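Ultraspiracle (Drosophila melanogaster, PDB 1HG4) is a nuclear hormone receptor and transcription factor whose ligand-binding domain, here locked in an inactive conformation, binds a two-tailed phospholipid. Local coordinates at residues Asn96-Ser101 against Glu163-Met168; Asp158-Glu163 against Arg237-Lys242. One frame throughout, in Å; residues are numbered along the deposited sequence.

Interaction 1 (Asn96-Ser101 against Glu163-Met168); sequences NVAWCS and ELSVKM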
loop_
_atom_site.group_PDB
_atom_site.type_symbol
_atom_site.label_atom_id
_atom_site.label_comp_id
_atom_site.label_asym_id
_atom_site.label_seq_id
_atom_site.Cartn_x
_atom_site.Cartn_y
_atom_site.Cartn_z
ATOM N N ASN A 96 -20.938 19.519 -3.479
ATOM C CA ASN A 96 -22.180 19.839 -2.788
ATOM C C ASN A 96 -23.036 20.830 -3.583
ATOM O O ASN A 96 -24.258 20.707 -3.574
ATOM C CB ASN A 96 -21.894 20.399 -1.394
ATOM C CG ASN A 96 -21.671 19.301 -0.355
ATOM O OD1 ASN A 96 -20.922 19.477 0.610
ATOM N ND2 ASN A 96 -22.339 18.171 -0.541
ATOM N N VAL A 97 -22.425 21.803 -4.267
ATOM C CA VAL A 97 -23.236 22.736 -5.042
ATOM C C VAL A 97 -23.795 22.010 -6.260
ATOM O O VAL A 97 -24.915 22.275 -6.680
ATOM C CB VAL A 97 -22.458 24.007 -5.518
ATOM C CG1 VAL A 97 -21.628 24.557 -4.397
ATOM C CG2 VAL A 97 -21.600 23.698 -6.713
ATOM N N ALA A 98 -23.027 21.077 -6.817
ATOM C CA ALA A 98 -23.506 20.330 -7.978
ATOM C C ALA A 98 -24.789 19.568 -7.621
ATOM O O ALA A 98 -25.751 19.569 -8.394
ATOM C CB ALA A 98 -22.429 19.359 -8.478
ATOM N N TRP A 99 -24.788 18.940 -6.446
ATOM C CA TRP A 99 -25.910 18.161 -5.933
ATOM C C TRP A 99 -27.142 19.009 -5.578
ATOM O O TRP A 99 -28.272 18.600 -5.849
ATOM C CB TRP A 99 -25.447 17.368 -4.700
ATOM C CG TRP A 99 -26.540 16.600 -3.985
ATOM C CD1 TRP A 99 -27.194 16.975 -2.845
ATOM C CD2 TRP A 99 -27.111 15.346 -4.378
ATOM N NE1 TRP A 99 -28.138 16.034 -2.500
ATOM C CE2 TRP A 99 -28.111 15.024 -3.423
ATOM C CE3 TRP A 99 -26.884 14.467 -5.442
ATOM C CZ2 TRP A 99 -28.882 13.858 -3.505
ATOM C CZ3 TRP A 99 -27.664 13.298 -5.524
ATOM C CH2 TRP A 99 -28.644 13.012 -4.560
ATOM N N CYS A 100 -26.930 20.175 -4.962
ATOM C CA CYS A 100 -28.039 21.064 -4.601
ATOM C C CYS A 100 -28.632 21.702 -5.834
ATOM O O CYS A 100 -29.770 22.142 -5.815
ATOM C CB CYS A 100 -27.587 22.212 -3.690
ATOM S SG CYS A 100 -27.177 21.756 -2.019
ATOM N N SER A 101 -27.851 21.775 -6.904
ATOM C CA SER A 101 -28.328 22.400 -8.129
ATOM C C SER A 101 -29.048 21.417 -9.064
ATOM O O SER A 101 -29.270 21.700 -10.251
ATOM C CB SER A 101 -27.153 23.082 -8.832
ATOM O OG SER A 101 -26.523 23.999 -7.945
ATOM N N GLU A 163 -21.374 19.991 -16.727
ATOM C CA GLU A 163 -20.454 18.888 -16.491
ATOM C C GLU A 163 -20.677 18.068 -15.215
ATOM O O GLU A 163 -20.240 16.924 -15.123
ATOM C CB GLU A 163 -19.026 19.419 -16.536
ATOM C CG GLU A 163 -18.657 19.958 -17.906
ATOM C CD GLU A 163 -17.248 20.521 -17.967
ATOM O OE1 GLU A 163 -16.309 19.823 -17.523
ATOM O OE2 GLU A 163 -17.079 21.658 -18.473
ATOM N N LEU A 164 -21.367 18.633 -14.237
ATOM C CA LEU A 164 -21.611 17.904 -13.008
ATOM C C LEU A 164 -23.094 17.669 -12.744
ATOM O O LEU A 164 -23.566 16.531 -12.845
ATOM C CB LEU A 164 -20.964 18.641 -11.836
ATOM C CG LEU A 164 -19.439 18.810 -11.969
ATOM C CD1 LEU A 164 -18.915 19.708 -10.864
ATOM C CD2 LEU A 164 -18.746 17.440 -11.936
ATOM N N SER A 165 -23.830 18.734 -12.426
ATOM C CA SER A 165 -25.264 18.620 -12.136
ATOM C C SER A 165 -26.066 17.833 -13.175
ATOM O O SER A 165 -26.740 16.859 -12.840
ATOM C CB SER A 165 -25.885 20.011 -11.974
ATOM O OG SER A 165 -25.332 20.698 -10.864
ATOM N N VAL A 166 -25.998 18.257 -14.431
ATOM C CA VAL A 166 -26.727 17.582 -15.499
ATOM C C VAL A 166 -26.367 16.107 -15.598
ATOM O O VAL A 166 -27.249 15.255 -15.587
ATOM C CB VAL A 166 -26.485 18.281 -16.879
ATOM C CG1 VAL A 166 -27.052 17.444 -18.023
ATOM C CG2 VAL A 166 -27.143 19.652 -16.879
ATOM N N LYS A 167 -25.078 15.803 -15.677
ATOM C CA LYS A 167 -24.651 14.416 -15.788
ATOM C C LYS A 167 -25.010 13.582 -14.561
ATOM O O LYS A 167 -25.316 12.400 -14.693
ATOM C CB LYS A 167 -23.153 14.350 -16.101
ATOM C CG LYS A 167 -22.837 14.897 -17.493
ATOM C CD LYS A 167 -21.386 14.687 -17.887
ATOM C CE LYS A 167 -21.139 15.163 -19.308
ATOM N NZ LYS A 167 -19.717 14.948 -19.699
ATOM N N MET A 168 -24.995 14.188 -13.377
ATOM C CA MET A 168 -25.360 13.450 -12.171
ATOM C C MET A 168 -26.843 13.082 -12.272
ATOM O O MET A 168 -27.233 11.940 -12.027
ATOM C CB MET A 168 -25.122 14.291 -10.916
ATOM C CG MET A 168 -23.660 14.560 -10.615
ATOM S SD MET A 168 -23.442 15.619 -9.189
ATOM C CE MET A 168 -21.688 15.449 -8.902
#
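The Ala98 peptide carbonyl is the flat group at which the two helices meet, and Ser165 approaches it at the edge: its OG donates to Ala98 O over 2.7 Å, in the carbonyl plane and on a lone pair, with a C=O...donor angle of 116°. The neighbouring Val97 carbonyl is used differently, since Ser101 N and Ser101 OG reach Val97 O from opposite faces of its plane, the hydroxyl at 2.7 Å from that oxygen. Ser165 holds its OG beside its own backbone N (chi1 -63°), which turns the hydroxyl to the facing helix. Ser101 is the first residue to leave helical geometry. Ser101 N makes a weak bond to Ala98 O, and the Ser165 hydroxyl adds a short one from across the interface; a serine, small and able to donate, suits a carbonyl near a helix end.

Next to this polar link, the packing is apolar. The methyl CB of Ala98 lies 3.7 Å from Leu164 CB and 3.9 Å from Met168 SD, with the extended Met168 chain bringing its sulfur and CE alongside. Small residues at the crossing allow the close approach: the CA atoms of Ala98 and Ser165 are 4.8 Å apart, and the short axes pass at 8.4 Å with a signed angle of -46°.

This buried crossing fastens the C-terminal end of helix 78-100 to helix 154-171 in the helical ligand-binding domain. Val97, beside it, touches the bound lipid, and Ser101 OG bonds Phe136 N of strand 134-136.

Interaction 2 (Asp158-Glu163 against Arg237-Lys242); sequences DRILSE and RSISLK
This is an antiparallel helix pairing in the alpha-helical sandwich of a nuclear receptor ligand-binding domain, with Ile239 of helix 225-250 set against Arg159 and Ile160 of helix 154-171. The short axes run at 168° and stay 10.5 Å apart, a spacing that leaves room for long side chains between them.

Ile239 presents a different carbon to each partner. Its CG1 lies over the centre of the Arg159 guanidinium, 3.7 Å above the plane, so the hydrophobic branch covers one face of the cation while the N-H groups remain available round the rim. Its CG2 meets the buried Ile160 at CG1, 3.6 Å away, the two branched chains crossing obliquely. Ile160 also touches Val97 of helix 78-100, and its side chain comes within about 5 Å of the bound lipid.

Arg159 bends at chi3 (-41°), which folds its head back to Glu163, one helical turn on. The salt bridge rests on Arg159 NH2, which reaches Glu163 OE1 at 3.3 Å on the syn side of the carboxylate, tilted from the guanidinium plane; NE also points to Glu163 OE2, but the place of that oxygen is less sure. Ser238 OG sits at the guanidinium edge, 3.6 Å from Arg159 NH2. Obliquely, Lys242 NZ comes within 3.3 Å of Arg159 NH1, a pairing of two donors whose like charges the Glu163 carboxylate may partly offset. With an alanine in place of Arg159, Glu163 would probably be left without this ionic mate and Ile239 CG1 without its flat cover.

The methyl Ile239 CD1 rests 3.5 Å from Arg159 O, a carbonyl oxygen already bonded to Glu163 N.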
loop_
_atom_site.group_PDB
_atom_site.type_symbol
_atom_site.label_atom_id
_atom_site.label_comp_id
_atom_site.label_asym_id
_atom_site.label_seq_id
_atom_site.Cartn_x
_atom_site.Cartn_y
_atom_site.Cartn_z
ATOM N N ASP A 158 -21.428 27.799 -15.732
ATOM C CA ASP A 158 -21.956 26.861 -16.710
ATOM C C ASP A 158 -21.392 25.450 -16.648
ATOM O O ASP A 158 -22.155 24.492 -16.630
ATOM C CB ASP A 158 -21.789 27.401 -18.135
ATOM C CG ASP A 158 -22.803 28.459 -18.472
ATOM O OD1 ASP A 158 -23.993 28.277 -18.117
ATOM O OD2 ASP A 158 -22.420 29.465 -19.099
ATOM N N ARG A 159 -20.074 25.303 -16.612
ATOM C CA ARG A 159 -19.551 23.950 -16.584
ATOM C C ARG A 159 -19.872 23.201 -15.301
ATOM O O ARG A 159 -19.926 21.984 -15.299
ATOM C CB ARG A 159 -18.053 23.907 -16.932
ATOM C CG ARG A 159 -17.186 25.023 -16.434
ATOM C CD ARG A 159 -15.838 24.990 -17.188
ATOM N NE ARG A 159 -15.330 23.626 -17.370
ATOM C CZ ARG A 159 -14.160 23.180 -16.912
ATOM N NH1 ARG A 159 -13.345 23.985 -16.233
ATOM N NH2 ARG A 159 -13.803 21.916 -17.117
ATOM N N ILE A 160 -20.126 23.919 -14.218
ATOM C CA ILE A 160 -20.492 23.240 -12.983
ATOM C C ILE A 160 -21.837 22.567 -13.194
ATOM O O ILE A 160 -22.043 21.440 -12.767
ATOM C CB ILE A 160 -20.640 24.207 -11.786
ATOM C CG1 ILE A 160 -19.262 24.570 -11.232
ATOM C CG2 ILE A 160 -21.481 23.561 -10.705
ATOM C CD1 ILE A 160 -19.306 25.447 -10.004
ATOM N N LEU A 161 -22.750 23.259 -13.862
ATOM C CA LEU A 161 -24.084 22.713 -14.080
ATOM C C LEU A 161 -24.176 21.740 -15.240
ATOM O O LEU A 161 -24.949 20.790 -15.187
ATOM C CB LEU A 161 -25.092 23.852 -14.271
ATOM C CG LEU A 161 -25.240 24.766 -13.053
ATOM C CD1 LEU A 161 -26.076 25.978 -13.391
ATOM C CD2 LEU A 161 -25.870 23.981 -11.927
ATOM N N SER A 162 -23.396 21.964 -16.291
ATOM C CA SER A 162 -23.427 21.069 -17.444
ATOM C C SER A 162 -22.596 19.806 -17.225
ATOM O O SER A 162 -23.055 18.693 -17.491
ATOM C CB SER A 162 -22.918 21.795 -18.681
ATOM O OG SER A 162 -23.743 22.909 -18.968
ATOM N N GLU A 163 -21.374 19.991 -16.727
ATOM C CA GLU A 163 -20.454 18.888 -16.491
ATOM C C GLU A 163 -20.677 18.068 -15.215
ATOM O O GLU A 163 -20.240 16.924 -15.123
ATOM C CB GLU A 163 -19.026 19.419 -16.536
ATOM C CG GLU A 163 -18.657 19.958 -17.906
ATOM C CD GLU A 163 -17.248 20.521 -17.967
ATOM O OE1 GLU A 163 -16.309 19.823 -17.523
ATOM O OE2 GLU A 163 -17.079 21.658 -18.473
ATOM N N ARG A 237 -12.274 17.943 -10.481
ATOM C CA ARG A 237 -10.943 18.491 -10.218
ATOM C C ARG A 237 -10.606 19.664 -11.132
ATOM O O ARG A 237 -10.098 20.687 -10.683
ATOM C CB ARG A 237 -9.869 17.415 -10.385
ATOM C CG ARG A 237 -8.485 17.925 -10.019
ATOM C CD ARG A 237 -7.396 16.889 -10.195
ATOM N NE ARG A 237 -6.083 17.466 -9.904
ATOM C CZ ARG A 237 -4.921 16.848 -10.103
ATOM N NH1 ARG A 237 -4.894 15.617 -10.599
ATOM N NH2 ARG A 237 -3.783 17.466 -9.810
ATOM N N SER A 238 -10.880 19.511 -12.420
ATOM C CA SER A 238 -10.602 20.570 -13.371
ATOM C C SER A 238 -11.352 21.862 -13.044
ATOM O O SER A 238 -10.772 22.936 -13.028
ATOM C CB SER A 238 -10.965 20.114 -14.779
ATOM O OG SER A 238 -10.557 21.088 -15.724
ATOM N N ILE A 239 -12.651 21.752 -12.785
ATOM C CA ILE A 239 -13.474 22.915 -12.454
ATOM C C ILE A 239 -12.974 23.535 -11.156
ATOM O O ILE A 239 -12.862 24.751 -11.023
ATOM C CB ILE A 239 -14.959 22.507 -12.288
ATOM C CG1 ILE A 239 -15.511 22.000 -13.622
ATOM C CG2 ILE A 239 -15.769 23.680 -11.777
ATOM C CD1 ILE A 239 -16.919 21.483 -13.543
ATOM N N SER A 240 -12.670 22.672 -10.203
ATOM C CA SER A 240 -12.183 23.076 -8.900
ATOM C C SER A 240 -10.880 23.889 -8.997
ATOM O O SER A 240 -10.665 24.841 -8.234
ATOM C CB SER A 240 -12.006 21.816 -8.040
ATOM O OG SER A 240 -11.318 22.080 -6.831
ATOM N N LEU A 241 -10.008 23.527 -9.934
ATOM C CA LEU A 241 -8.752 24.257 -10.105
ATOM C C LEU A 241 -9.009 25.673 -10.642
ATOM O O LEU A 241 -8.324 26.618 -10.250
ATOM C CB LEU A 241 -7.813 23.490 -11.041
ATOM C CG LEU A 241 -7.234 22.197 -10.428
ATOM C CD1 LEU A 241 -6.496 21.367 -11.483
ATOM C CD2 LEU A 241 -6.292 22.557 -9.275
ATOM N N LYS A 242 -9.996 25.827 -11.525
ATOM C CA LYS A 242 -10.322 27.145 -12.070
ATOM C C LYS A 242 -10.918 28.030 -10.964
ATOM O O LYS A 242 -10.633 29.232 -10.913
ATOM C CB LYS A 242 -11.319 27.032 -13.225
ATOM C CG LYS A 242 -10.988 25.934 -14.219
ATOM C CD LYS A 242 -9.583 26.079 -14.827
ATOM C CE LYS A 242 -9.130 24.769 -15.481
ATOM N NZ LYS A 242 -10.081 24.339 -16.543
#

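In the fold
Interactions 1 and 2 have centres about 10 Å apart and share helix 154-171, which meets the end of helix 78-100 in the first and helix 225-250 in the second. Along the chain their segments alternate, in the order 96-101, 158-163, 163-168, 237-242, and Glu163 belongs to both. A wider pi-type turn joins the two halves of the shared helix, where Ser165 N probably bonds Ile160 O at 3.3 Å. Packing also runs between the contacts, with Leu164 CD1 3.8 Å from Ile239 CD1. Together they tie three helices of the ligand-binding domain close to the bound lipid.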